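CAS6A (Thermus thermophilus, PDB 4C97) probably cleaves CRISPR RNA precursors as a Cas6-family endoribonuclease in the antiviral defence of its host. Local coordinates at residues A[116-121]-A[211-216]; A[122-127]-A[238-243]; A[147-152]-A[170-175]; A[174-179]-A[201-206]. The protein carries 1 engineered substitution. One frame throughout, in Å; residues are numbered along the deposited sequence. Where two conformers were deposited one is given.

Contact 1 (A[116-121]-A[211-216])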
loop_
_atom_site.group_PDB
_atom_site.type_symbol
_atom_site.label_atom_id
_atom_site.label_comp_id
_atom_site.label_asym_id
_atom_site.label_seq_id
_atom_site.Cartn_x
_atom_site.Cartn_y
_atom_site.Cartn_z
ATOM N N GLY A 116 15.338 -2.470 -9.950
ATOM C CA GLY A 116 15.077 -2.063 -11.316
ATOM C C GLY A 116 14.531 -3.247 -12.089
ATOM O O GLY A 116 13.989 -4.172 -11.489
ATOM N N PRO A 117 14.670 -3.229 -13.417
ATOM C CA PRO A 117 15.404 -2.226 -14.188
ATOM C C PRO A 117 14.777 -0.838 -14.155
ATOM O O PRO A 117 13.570 -0.699 -13.928
ATOM C CB PRO A 117 15.352 -2.773 -15.607
ATOM C CG PRO A 117 14.160 -3.615 -15.647
ATOM C CD PRO A 117 14.059 -4.241 -14.292
ATOM N N PRO A 118 15.602 0.191 -14.363
ATOM C CA PRO A 118 15.026 1.525 -14.473
ATOM C C PRO A 118 14.089 1.549 -15.647
ATOM O O PRO A 118 14.314 0.894 -16.666
ATOM C CB PRO A 118 16.242 2.424 -14.705
ATOM C CG PRO A 118 17.332 1.522 -15.179
ATOM C CD PRO A 118 17.060 0.190 -14.568
ATOM N N SER A 119 13.017 2.307 -15.507
ATOM C CA SER A 119 12.132 2.495 -16.623
ATOM C C SER A 119 11.504 3.861 -16.493
ATOM O O SER A 119 11.254 4.319 -15.389
ATOM C CB SER A 119 11.037 1.423 -16.645
ATOM O OG SER A 119 10.111 1.730 -17.675
ATOM N N ARG A 120 11.271 4.502 -17.629
ATOM C CA ARG A 120 10.545 5.769 -17.691
ATOM C C ARG A 120 9.060 5.604 -17.435
ATOM O O ARG A 120 8.378 6.575 -17.129
ATOM C CB ARG A 120 10.747 6.407 -19.061
ATOM C CG ARG A 120 12.173 6.768 -19.328
ATOM C CD ARG A 120 12.335 7.476 -20.641
ATOM N NE ARG A 120 13.458 8.409 -20.570
ATOM C CZ ARG A 120 14.665 8.204 -21.083
ATOM N NH1 ARG A 120 14.955 7.087 -21.743
ATOM N NH2 ARG A 120 15.590 9.142 -20.941
ATOM N N ASP A 121 8.572 4.372 -17.539
ATOM C CA ASP A 121 7.153 4.077 -17.380
ATOM C C ASP A 121 6.864 3.382 -16.058
ATOM O O ASP A 121 7.656 2.557 -15.578
ATOM C CB ASP A 121 6.651 3.160 -18.488
ATOM C CG ASP A 121 6.733 3.786 -19.858
ATOM O OD1 ASP A 121 6.563 5.016 -19.970
ATOM O OD2 ASP A 121 6.974 3.021 -20.817
ATOM N N GLU A 211 16.813 8.731 -12.050
ATOM C CA GLU A 211 15.390 9.064 -11.956
ATOM C C GLU A 211 14.478 7.879 -12.280
ATOM O O GLU A 211 13.468 7.639 -11.598
ATOM C CB GLU A 211 15.081 10.235 -12.885
ATOM C CG GLU A 211 15.632 11.585 -12.368
ATOM C CD GLU A 211 15.647 12.685 -13.424
ATOM O OE1 GLU A 211 15.189 12.435 -14.560
ATOM O OE2 GLU A 211 16.131 13.802 -13.115
ATOM N N ALA A 212 14.822 7.158 -13.350
ATOM C CA ALA A 212 14.038 6.000 -13.774
ATOM C C ALA A 212 14.126 4.873 -12.726
ATOM O O ALA A 212 13.155 4.146 -12.470
ATOM C CB ALA A 212 14.531 5.518 -15.159
ATOM N N LEU A 213 15.297 4.738 -12.107
ATOM C CA LEU A 213 15.417 3.787 -11.002
ATOM C C LEU A 213 14.518 4.150 -9.801
ATOM O O LEU A 213 13.805 3.285 -9.254
ATOM C CB LEU A 213 16.859 3.652 -10.541
ATOM C CG LEU A 213 17.054 2.453 -9.641
ATOM C CD1 LEU A 213 16.857 1.153 -10.409
ATOM C CD2 LEU A 213 18.436 2.510 -8.983
ATOM N N TRP A 214 14.571 5.416 -9.381
ATOM C CA TRP A 214 13.690 5.870 -8.324
ATOM C C TRP A 214 12.216 5.660 -8.692
ATOM O O TRP A 214 11.420 5.217 -7.865
ATOM C CB TRP A 214 13.969 7.343 -8.004
ATOM C CG TRP A 214 15.052 7.500 -6.978
ATOM C CD1 TRP A 214 16.394 7.643 -7.204
ATOM C CD2 TRP A 214 14.889 7.485 -5.549
ATOM N NE1 TRP A 214 17.072 7.732 -6.008
ATOM C CE2 TRP A 214 16.169 7.631 -4.975
ATOM C CE3 TRP A 214 13.774 7.358 -4.708
ATOM C CZ2 TRP A 214 16.372 7.668 -3.609
ATOM C CZ3 TRP A 214 13.976 7.398 -3.344
ATOM C CH2 TRP A 214 15.264 7.552 -2.808
ATOM N N LEU A 215 11.833 5.981 -9.930
ATOM C CA LEU A 215 10.446 5.726 -10.341
ATOM C C LEU A 215 10.078 4.244 -10.138
ATOM O O LEU A 215 9.028 3.908 -9.544
ATOM C CB LEU A 215 10.211 6.170 -11.788
ATOM C CG LEU A 215 8.783 6.000 -12.307
ATOM C CD1 LEU A 215 7.758 6.866 -11.540
ATOM C CD2 LEU A 215 8.727 6.306 -13.788
ATOM N N SER A 216 10.977 3.365 -10.574
ATOM C CA SER A 216 10.714 1.933 -10.406
ATOM C C SER A 216 10.607 1.526 -8.934
ATOM O O SER A 216 9.787 0.667 -8.561
ATOM C CB SER A 216 11.752 1.083 -11.147
ATOM O OG SER A 216 13.024 1.104 -10.529
HETATM O O HOH W 1 13.235 -1.009 -8.765
#

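Contact 2 (A[122-127]-A[238-243]). With SO4 (sulfate ion), chain D.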
loop_
_atom_site.group_PDB
_atom_site.type_symbol
_atom_site.label_atom_id
_atom_site.label_comp_id
_atom_site.label_asym_id
_atom_site.label_seq_id
_atom_site.Cartn_x
_atom_site.Cartn_y
_atom_site.Cartn_z
ATOM N N LEU A 122 5.735 3.721 -15.452
ATOM C CA LEU A 122 5.270 3.011 -14.267
ATOM C C LEU A 122 3.766 2.823 -14.359
ATOM O O LEU A 122 2.996 3.796 -14.362
ATOM C CB LEU A 122 5.649 3.753 -12.981
ATOM C CG LEU A 122 5.084 3.132 -11.684
ATOM C CD1 LEU A 122 5.641 1.737 -11.447
ATOM C CD2 LEU A 122 5.316 4.041 -10.519
ATOM N N ALA A 123 3.350 1.567 -14.482
ATOM C CA ALA A 123 1.932 1.236 -14.519
ATOM C C ALA A 123 1.508 0.829 -13.126
ATOM O O ALA A 123 2.038 -0.127 -12.581
ATOM C CB ALA A 123 1.675 0.102 -15.483
ATOM N N LEU A 124 0.572 1.572 -12.558
ATOM C CA LEU A 124 0.025 1.239 -11.256
ATOM C C LEU A 124 -1.416 0.830 -11.377
ATOM O O LEU A 124 -2.198 1.428 -12.126
ATOM C CB LEU A 124 0.113 2.419 -10.289
ATOM C CG LEU A 124 1.496 2.809 -9.813
ATOM C CD1 LEU A 124 1.392 4.020 -8.911
ATOM C CD2 LEU A 124 2.153 1.636 -9.077
ATOM N N ARG A 125 -1.754 -0.204 -10.622
ATOM C CA ARG A 125 -3.138 -0.594 -10.441
ATOM C C ARG A 125 -3.574 -0.194 -9.048
ATOM O O ARG A 125 -2.948 -0.555 -8.037
ATOM C CB ARG A 125 -3.385 -2.089 -10.656
ATOM C CG ARG A 125 -4.878 -2.429 -10.546
ATOM C CD ARG A 125 -5.243 -3.797 -11.068
ATOM N NE ARG A 125 -5.038 -4.834 -10.061
ATOM C CZ ARG A 125 -5.908 -5.137 -9.099
ATOM N NH1 ARG A 125 -7.061 -4.490 -8.989
ATOM N NH2 ARG A 125 -5.619 -6.099 -8.241
ATOM N N PHE A 126 -4.646 0.576 -9.011
ATOM C CA PHE A 126 -5.259 1.033 -7.778
ATOM C C PHE A 126 -6.406 0.086 -7.511
ATOM O O PHE A 126 -7.422 0.080 -8.219
ATOM C CB PHE A 126 -5.734 2.482 -7.941
ATOM C CG PHE A 126 -4.608 3.449 -8.231
ATOM C CD1 PHE A 126 -3.890 4.024 -7.200
ATOM C CD2 PHE A 126 -4.219 3.730 -9.541
ATOM C CE1 PHE A 126 -2.857 4.888 -7.454
ATOM C CE2 PHE A 126 -3.194 4.586 -9.788
ATOM C CZ PHE A 126 -2.495 5.158 -8.758
ATOM N N ALA A 127 -6.202 -0.743 -6.489
ATOM C CA ALA A 127 -7.046 -1.901 -6.216
ATOM C C ALA A 127 -8.100 -1.626 -5.152
ATOM O O ALA A 127 -9.009 -2.437 -4.958
ATOM C CB ALA A 127 -6.187 -3.101 -5.804
ATOM N N ALA A 238 -2.461 -0.684 -3.755
ATOM C CA ALA A 238 -1.973 -0.516 -5.111
ATOM C C ALA A 238 -0.801 -1.413 -5.368
ATOM O O ALA A 238 -0.127 -1.833 -4.441
ATOM C CB ALA A 238 -1.568 0.918 -5.349
ATOM N N ARG A 239 -0.573 -1.689 -6.642
ATOM C CA ARG A 239 0.636 -2.397 -7.040
ATOM C C ARG A 239 1.085 -2.016 -8.440
ATOM O O ARG A 239 0.283 -1.609 -9.278
ATOM C CB ARG A 239 0.425 -3.905 -6.975
ATOM C CG ARG A 239 -0.498 -4.469 -8.029
ATOM C CD ARG A 239 -0.753 -5.969 -7.822
ATOM N NE ARG A 239 0.499 -6.706 -7.703
ATOM C CZ ARG A 239 0.637 -7.888 -7.111
ATOM N NH1 ARG A 239 -0.407 -8.491 -6.556
ATOM N NH2 ARG A 239 1.829 -8.459 -7.061
ATOM N N ALA A 240 2.378 -2.188 -8.703
ATOM C CA ALA A 240 2.890 -1.977 -10.041
ATOM C C ALA A 240 2.611 -3.177 -10.928
ATOM O O ALA A 240 2.633 -4.319 -10.468
ATOM C CB ALA A 240 4.388 -1.683 -10.014
ATOM N N GLU A 241 2.363 -2.893 -12.209
ATOM C CA GLU A 241 2.064 -3.907 -13.220
ATOM C C GLU A 241 2.982 -3.704 -14.397
ATOM O O GLU A 241 3.755 -2.753 -14.434
ATOM C CB GLU A 241 0.638 -3.746 -13.768
ATOM C CG GLU A 241 -0.485 -3.909 -12.785
ATOM C CD GLU A 241 -1.851 -3.905 -13.462
ATOM O OE1 GLU A 241 -2.065 -3.105 -14.400
ATOM O OE2 GLU A 241 -2.711 -4.711 -13.059
ATOM N N SER A 242 2.841 -4.575 -15.389
ATOM C CA SER A 242 3.553 -4.422 -16.656
ATOM C C SER A 242 2.989 -3.243 -17.446
ATOM O O SER A 242 1.781 -3.167 -17.698
ATOM C CB SER A 242 3.422 -5.697 -17.473
ATOM O OG SER A 242 3.890 -6.803 -16.723
ATOM N N ALA A 243 3.870 -2.316 -17.815
ATOM C CA ALA A 243 3.486 -1.145 -18.593
ATOM C C ALA A 243 3.040 -1.556 -19.989
ATOM O O ALA A 243 3.535 -2.545 -20.544
ATOM C CB ALA A 243 4.648 -0.170 -18.679
ATOM O OXT ALA A 243 2.179 -0.900 -20.585
HETATM S S SO4 D . -8.126 -7.491 -5.800
HETATM O O1 SO4 D . -6.681 -7.353 -5.691
HETATM O O2 SO4 D . -8.596 -6.516 -6.786
HETATM O O3 SO4 D . -8.453 -8.836 -6.255
HETATM O O4 SO4 D . -8.839 -7.242 -4.553
HETATM O O HOH W 2 5.239 -0.606 -14.607
HETATM O O HOH W 3 -2.208 -6.135 -11.113
#

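Contact 3 (A[147-152]-A[170-175])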
loop_
_atom_site.group_PDB
_atom_site.type_symbol
_atom_site.label_atom_id
_atom_site.label_comp_id
_atom_site.label_asym_id
_atom_site.label_seq_id
_atom_site.Cartn_x
_atom_site.Cartn_y
_atom_site.Cartn_z
ATOM N N VAL A 147 0.376 11.000 -6.323
ATOM C CA VAL A 147 0.721 9.595 -6.186
ATOM C C VAL A 147 2.192 9.442 -5.814
ATOM O O VAL A 147 2.565 8.760 -4.788
ATOM C CB VAL A 147 0.410 8.836 -7.523
ATOM C CG1 VAL A 147 0.994 7.415 -7.519
ATOM C CG2 VAL A 147 -1.071 8.802 -7.756
ATOM N N LEU A 148 3.041 10.079 -6.616
ATOM C CA LEU A 148 4.479 9.918 -6.441
ATOM C C LEU A 148 4.980 10.610 -5.183
ATOM O O LEU A 148 5.882 10.056 -4.523
ATOM C CB LEU A 148 5.241 10.336 -7.688
ATOM C CG LEU A 148 4.875 9.507 -8.921
ATOM C CD1 LEU A 148 5.709 10.023 -10.073
ATOM C CD2 LEU A 148 5.088 7.998 -8.763
ATOM N N GLU A 149 4.418 11.770 -4.811
ATOM C CA GLU A 149 4.834 12.385 -3.556
ATOM C C GLU A 149 4.421 11.501 -2.383
ATOM O O GLU A 149 5.186 11.368 -1.411
ATOM C CB GLU A 149 4.240 13.775 -3.393
ATOM C CG GLU A 149 4.790 14.550 -2.214
ATOM C CD GLU A 149 4.083 14.284 -0.899
ATOM O OE1 GLU A 149 2.962 13.730 -0.891
ATOM O OE2 GLU A 149 4.656 14.637 0.166
ATOM N N SER A 150 3.226 10.912 -2.453
ATOM C CA SER A 150 2.805 10.015 -1.372
ATOM C C SER A 150 3.782 8.880 -1.181
ATOM O O SER A 150 4.221 8.603 -0.051
ATOM C CB SER A 150 1.423 9.446 -1.680
ATOM O OG SER A 150 1.005 8.617 -0.631
ATOM N N LEU A 151 4.123 8.219 -2.283
ATOM C CA LEU A 151 5.091 7.123 -2.217
ATOM C C LEU A 151 6.481 7.580 -1.755
ATOM O O LEU A 151 7.115 6.954 -0.895
ATOM C CB LEU A 151 5.184 6.449 -3.579
ATOM C CG LEU A 151 3.916 5.683 -3.966
ATOM C CD1 LEU A 151 3.898 5.323 -5.467
ATOM C CD2 LEU A 151 3.725 4.432 -3.086
ATOM N N LEU A 152 6.973 8.671 -2.328
ATOM C CA LEU A 152 8.318 9.153 -1.999
ATOM C C LEU A 152 8.445 9.575 -0.539
ATOM O O LEU A 152 9.449 9.273 0.123
ATOM C CB LEU A 152 8.701 10.318 -2.901
ATOM C CG LEU A 152 10.107 10.886 -2.724
ATOM C CD1 LEU A 152 11.180 9.821 -2.951
ATOM C CD2 LEU A 152 10.318 12.064 -3.668
ATOM N N ALA A 170 12.099 16.126 -10.696
ATOM C CA ALA A 170 11.712 15.410 -11.913
ATOM C C ALA A 170 10.498 14.510 -11.691
ATOM O O ALA A 170 9.548 14.524 -12.476
ATOM C CB ALA A 170 12.860 14.598 -12.416
ATOM N N LEU A 171 10.532 13.721 -10.626
ATOM C CA LEU A 171 9.448 12.773 -10.392
ATOM C C LEU A 171 8.122 13.499 -10.217
ATOM O O LEU A 171 7.112 13.113 -10.814
ATOM C CB LEU A 171 9.725 11.926 -9.156
ATOM C CG LEU A 171 10.855 10.912 -9.299
ATOM C CD1 LEU A 171 11.286 10.431 -7.943
ATOM C CD2 LEU A 171 10.441 9.737 -10.209
ATOM N N LEU A 172 8.120 14.556 -9.408
ATOM C CA LEU A 172 6.861 15.208 -9.062
ATOM C C LEU A 172 6.368 16.169 -10.129
ATOM O O LEU A 172 5.172 16.254 -10.370
ATOM C CB LEU A 172 6.984 15.943 -7.736
ATOM C CG LEU A 172 7.325 15.068 -6.538
ATOM C CD1 LEU A 172 7.098 15.862 -5.247
ATOM C CD2 LEU A 172 6.553 13.777 -6.522
ATOM N N GLU A 173 7.287 16.883 -10.776
ATOM C CA GLU A 173 6.904 17.951 -11.695
ATOM C C GLU A 173 6.865 17.526 -13.156
ATOM O O GLU A 173 6.069 18.057 -13.922
ATOM C CB GLU A 173 7.854 19.152 -11.565
ATOM C CG GLU A 173 7.855 19.773 -10.177
ATOM C CD GLU A 173 6.469 20.265 -9.766
ATOM O OE1 GLU A 173 5.775 20.878 -10.608
ATOM O OE2 GLU A 173 6.061 20.019 -8.613
ATOM N N ARG A 174 7.717 16.590 -13.555
ATOM C CA ARG A 174 7.821 16.284 -14.981
ATOM C C ARG A 174 7.034 15.035 -15.396
ATOM O O ARG A 174 6.647 14.890 -16.563
ATOM C CB ARG A 174 9.286 16.200 -15.416
ATOM C CG ARG A 174 9.458 16.262 -16.910
ATOM C CD ARG A 174 10.912 16.485 -17.331
ATOM N NE ARG A 174 11.726 15.271 -17.213
ATOM C CZ ARG A 174 12.764 15.115 -16.388
ATOM N NH1 ARG A 174 13.150 16.078 -15.560
ATOM N NH2 ARG A 174 13.426 13.975 -16.390
ATOM N N THR A 175 6.782 14.138 -14.451
ATOM C CA THR A 175 6.061 12.909 -14.778
ATOM C C THR A 175 4.690 13.245 -15.315
ATOM O O THR A 175 3.989 14.106 -14.769
ATOM C CB THR A 175 5.941 11.952 -13.580
ATOM O OG1 THR A 175 7.239 11.661 -13.077
ATOM C CG2 THR A 175 5.278 10.623 -13.982
#

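Contact 4 (A[174-179]-A[201-206])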
loop_
_atom_site.group_PDB
_atom_site.type_symbol
_atom_site.label_atom_id
_atom_site.label_comp_id
_atom_site.label_asym_id
_atom_site.label_seq_id
_atom_site.Cartn_x
_atom_site.Cartn_y
_atom_site.Cartn_z
ATOM N N ARG A 174 7.717 16.590 -13.555
ATOM C CA ARG A 174 7.821 16.284 -14.981
ATOM C C ARG A 174 7.034 15.035 -15.396
ATOM O O ARG A 174 6.647 14.890 -16.563
ATOM C CB ARG A 174 9.286 16.200 -15.416
ATOM C CG ARG A 174 9.458 16.262 -16.910
ATOM C CD ARG A 174 10.912 16.485 -17.331
ATOM N NE ARG A 174 11.726 15.271 -17.213
ATOM C CZ ARG A 174 12.764 15.115 -16.388
ATOM N NH1 ARG A 174 13.150 16.078 -15.560
ATOM N NH2 ARG A 174 13.426 13.975 -16.390
ATOM N N THR A 175 6.782 14.138 -14.451
ATOM C CA THR A 175 6.061 12.909 -14.778
ATOM C C THR A 175 4.690 13.245 -15.315
ATOM O O THR A 175 3.989 14.106 -14.769
ATOM C CB THR A 175 5.941 11.952 -13.580
ATOM O OG1 THR A 175 7.239 11.661 -13.077
ATOM C CG2 THR A 175 5.278 10.623 -13.982
ATOM N N THR A 176 4.318 12.567 -16.395
ATOM C CA THR A 176 3.021 12.741 -17.020
ATOM C C THR A 176 2.226 11.441 -16.950
ATOM O O THR A 176 2.676 10.440 -16.379
ATOM C CB THR A 176 3.142 13.249 -18.476
ATOM O OG1 THR A 176 1.859 13.668 -18.930
ATOM C CG2 THR A 176 3.678 12.171 -19.414
ATOM N N VAL A 177 1.042 11.463 -17.529
ATOM C CA VAL A 177 0.219 10.292 -17.641
ATOM C C VAL A 177 0.104 9.881 -19.084
ATOM O O VAL A 177 -0.308 10.669 -19.925
ATOM C CB VAL A 177 -1.181 10.529 -17.041
ATOM C CG1 VAL A 177 -2.100 9.395 -17.389
ATOM C CG2 VAL A 177 -1.100 10.688 -15.513
ATOM N N ARG A 178 0.486 8.645 -19.377
ATOM C CA ARG A 178 0.337 8.077 -20.708
ATOM C C ARG A 178 -1.067 7.503 -20.918
ATOM O O ARG A 178 -1.645 7.658 -21.982
ATOM C CB ARG A 178 1.388 6.986 -20.971
ATOM C CG ARG A 178 1.131 6.186 -22.234
ATOM C CD ARG A 178 2.054 4.999 -22.295
ATOM N NE ARG A 178 3.418 5.436 -22.541
ATOM C CZ ARG A 178 4.485 4.664 -22.387
ATOM N NH1 ARG A 178 4.344 3.410 -21.972
ATOM N NH2 ARG A 178 5.689 5.146 -22.646
ATOM N N SER A 179 -1.603 6.806 -19.923
ATOM C CA SER A 179 -2.960 6.297 -20.011
ATOM C C SER A 179 -3.616 6.216 -18.642
ATOM O O SER A 179 -2.943 6.109 -17.605
ATOM C CB SER A 179 -3.007 4.927 -20.674
ATOM O OG SER A 179 -2.248 4.003 -19.940
ATOM N N VAL A 201 -0.966 4.603 -16.228
ATOM C CA VAL A 201 0.432 4.478 -16.625
ATOM C C VAL A 201 1.077 5.867 -16.630
ATOM O O VAL A 201 0.688 6.746 -17.389
ATOM C CB VAL A 201 0.578 3.798 -17.984
ATOM C CG1 VAL A 201 2.054 3.599 -18.309
ATOM C CG2 VAL A 201 -0.159 2.459 -17.999
ATOM N N TYR A 202 2.065 6.018 -15.761
ATOM C CA TYR A 202 2.877 7.221 -15.608
ATOM C C TYR A 202 4.112 7.115 -16.466
ATOM O O TYR A 202 4.630 6.020 -16.700
ATOM C CB TYR A 202 3.280 7.415 -14.133
ATOM C CG TYR A 202 2.053 7.531 -13.260
ATOM C CD1 TYR A 202 1.398 8.745 -13.118
ATOM C CD2 TYR A 202 1.523 6.414 -12.631
ATOM C CE1 TYR A 202 0.255 8.849 -12.358
ATOM C CE2 TYR A 202 0.379 6.502 -11.858
ATOM C CZ TYR A 202 -0.251 7.731 -11.733
ATOM O OH TYR A 202 -1.401 7.851 -11.010
ATOM N N HIS A 203 4.573 8.260 -16.953
ATOM C CA HIS A 203 5.725 8.286 -17.819
ATOM C C HIS A 203 6.539 9.522 -17.510
ATOM O O HIS A 203 5.985 10.629 -17.453
ATOM C CB HIS A 203 5.279 8.314 -19.262
ATOM C CG HIS A 203 6.398 8.545 -20.214
ATOM N ND1 HIS A 203 7.349 7.587 -20.472
ATOM C CD2 HIS A 203 6.731 9.622 -20.959
ATOM C CE1 HIS A 203 8.223 8.060 -21.345
ATOM N NE2 HIS A 203 7.870 9.299 -21.652
ATOM N N LEU A 204 7.840 9.334 -17.319
ATOM C CA LEU A 204 8.760 10.429 -17.036
ATOM C C LEU A 204 9.646 10.703 -18.250
ATOM O O LEU A 204 10.599 9.953 -18.525
ATOM C CB LEU A 204 9.631 10.089 -15.821
ATOM C CG LEU A 204 10.671 11.140 -15.431
ATOM C CD1 LEU A 204 10.069 12.526 -15.331
ATOM C CD2 LEU A 204 11.356 10.764 -14.121
ATOM N N PRO A 205 9.334 11.774 -18.996
ATOM C CA PRO A 205 10.128 12.095 -20.179
ATOM C C PRO A 205 11.564 12.377 -19.810
ATOM O O PRO A 205 11.827 13.047 -18.805
ATOM C CB PRO A 205 9.470 13.376 -20.714
ATOM C CG PRO A 205 8.103 13.366 -20.141
ATOM C CD PRO A 205 8.216 12.709 -18.806
ATOM N N ARG A 206 12.457 11.901 -20.663
ATOM C CA ARG A 206 13.900 12.099 -20.552
ATOM C C ARG A 206 14.446 11.790 -19.177
ATOM O O ARG A 206 15.373 12.453 -18.711
ATOM C CB ARG A 206 14.282 13.531 -20.943
ATOM C CG ARG A 206 13.786 13.964 -22.318
ATOM C CD ARG A 206 14.636 13.392 -23.490
ATOM N NE ARG A 206 16.010 13.908 -23.585
ATOM C CZ ARG A 206 17.116 13.226 -23.281
ATOM N NH1 ARG A 206 17.055 11.978 -22.828
ATOM N NH2 ARG A 206 18.304 13.801 -23.429
#

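Contact 1 (A[116-121]-A[211-216])
In the C-terminal ferredoxin-like domain of Cas6, the proline-rich loop 116-121 lies along helix 209-225, with Pro118 resting on Ala212 and Leu213. The flank of the proline ring does the touching: Pro118 CB sits 3.6 Å from Ala212 CB. Upstream the chain passes through a cis peptide before Pro117. With no CB in the way, Gly116 lets the CD1 branch of Leu213 come up against its CA at 3.8 Å; Leu213 swings its CG opposite the backbone N (chi1 -166°), which brings that methyl beside the loop.

No direct hydrogen bond joins the two segments, but a water does. It accepts from Gly116 N (2.8 Å to the water oxygen) and donates to Ser216 OG. That hydroxyl donates in turn to Leu213 O, 2.6 Å from Ser216 OG, in the serine-to-preceding-turn bond common within helices. Further on, the Leu215 CD2 methyl presses on two loop carbonyls, 3.4 Å from Arg120 O and 3.6 Å from Ser119 O. The loop is braced here by an ST turn, Asp121 N donating a hydrogen bond to Ser119 OG over 3.1 Å.

At the far end of the loop the backbone of Arg120 hydrogen-bonds Leu204, and the Asp121 carboxylate pairs with Arg178 and hydrogen-bonds His203. On the helix side, Leu215 also packs on Leu148 and Leu171, while Trp214 reaches Leu152 and meets Phe114 edge-to-face.

Contact 2 (A[122-127]-A[238-243])
Arg125 and Arg239 form an antiparallel hydrogen-bonded pair between strands 122-127 and 238-241, whose short axes run at 145°; Arg125 N reaches Arg239 O at 2.8 Å, almost straight on, and Arg239 N returns to Arg125 O at 3.0 Å. Leu124 with Ala240 and Phe126 with Ala238 are the non-hydrogen-bonded pairs.

Arg125 was modelled in two conformers, and what follows holds for one of them. On its face of the sheet, the carboxylate of Glu241 lies across the arginine chain with the two planar groups 45° apart. Glu241 OE2 comes within 3.3 Å of Arg125 CD, but the salt bridge to Arg125 NE is long at 3.8 Å. A water fills in, accepting from Arg125 NE and donating to Glu241 OE2, 2.5 Å from the water oxygen, while OE1 is held by Arg199. A bend at chi3 (84°) carries the guanidinium on to a sulfate, probably from the crystallisation liquor: Arg125 NH2 bonds sulfate O1 at 3.0 Å, with weaker bonds to O2. Together with Trp104 and Arg237 it makes a small anion-binding pocket.

The other face is apolar. Leu122 CD1 and Leu124 CD2 close on Ala240 CB, the former at 3.9 Å.

Strand 238-241 is an outermost strand of its sheet within this chain. Strand 121-127 has it on one side and strand 199-203 on the other, while Leu124 and Phe126 pack against Val147 of helix 144-158.

Contact 3 (A[147-152]-A[170-175])
Leu172 reaches over to Leu148 and Glu149 in an antiparallel helical hairpin, helix 144-158 followed by helix 165-174, on the ferredoxin-like domain. The short axes run at 163° and come within 9.3 Å of each other, and leucines fill the interface.

Leu172 and Glu149 meet at a slant. The CD2 branch of Leu172 drops onto the backbone, 3.4 Å from Glu149 N, and also flanks Leu148 CB at 3.9 Å. The CD1 branch lies against the CB-CG part of the glutamate, 4.0 Å from Glu149 CG. Beyond that the glutamate folds over at chi2 (-86°), which takes its carboxylate away from the leucine toward a long, weak ion pair with Arg153. Glu149 thus meets the leucine with its backbone and the first two carbons of its chain.

Leu148 is turned otherwise: it and Thr175 reach for one another tip to tip, with Leu148 CD1 3.7 Å from Thr175 OG1. The same methyl touches Leu171 O at 3.5 Å. No hydrogen bond crosses between the helices. The buried cluster continues through Leu152, which packs on Trp214 of helix 209-225, and through Val147, which faces Tyr202 and Leu124 of the sheet.

Helix 165-174 closes with a wider, pi-type turn, and the hydroxyl of Thr175 finishes it: Thr175 OG1 donates to Leu171 O over 2.7 Å, with the donor tilted somewhat from the carbonyl plane.

Contact 4 (A[174-179]-A[201-206])
Arg174 can be followed outward along Leu204 to Pro205. Its CB lies 3.8 Å from Leu204 CD1, and CG passes the same methyl as the two chains cross at about a right angle. A bend at chi3 (76°) then turns the guanidinium, leaving Leu204 CD1 over one face, while the edge takes Pro205 O. Both nitrogens on that edge donate to this one oxygen: Arg174 NE at 2.7 Å and Arg174 NH2 at 3.0 Å, with the acceptor in the guanidinium plane. NH2 has a second partner in Glu211 of helix 209-225.

From there the segments pair as antiparallel strands. Thr176 and His203 exchange backbone bonds, with Thr176 N 2.8 Å from His203 O. A classic beta bulge follows, in which Arg178 and Ser179 both face Val201: Val201 O takes Arg178 N at 2.8 Å and Ser179 N weakly at 3.4 Å. Val177 and Tyr202 lie side by side, Val177 CG2 3.9 Å from Tyr202 CE1, and the phenol continues to Pro142 O.

On the other face the Arg178 guanidinium and the His203 ring slant across each other, planes 30° apart, with Arg178 NH2 3.7 Å from His203 ND1. Both groups are drawn to Asp121 OD1, so one carboxylate probably sets the place of each. For Arg174, the two in-plane bonds to Pro205 O and the pairing with Glu211 probably hold the guanidinium's rotation.

Contacts 2 and 4 are pairings within one sheet: strands 121-127 and 199-203 are neighbours in it, and Leu122 O bonds Tyr202 N between them. Both combine backbone bonds with arginine chemistry at a partly exposed face. Contact 3 is the buried one, almost wholly aliphatic, and sits over the sheet through Val147, which touches Leu124 and Tyr202. Contact 1, partly exposed, relies on van der Waals contact and a water; Glu211 and Leu215 of its helix tie it to contact 3. Asp121 joins contact 1 to contact 4 through His203. Residues 174-175 belong to contacts 3 and 4 alike, where helix 165-174 gives way to strand 176-186.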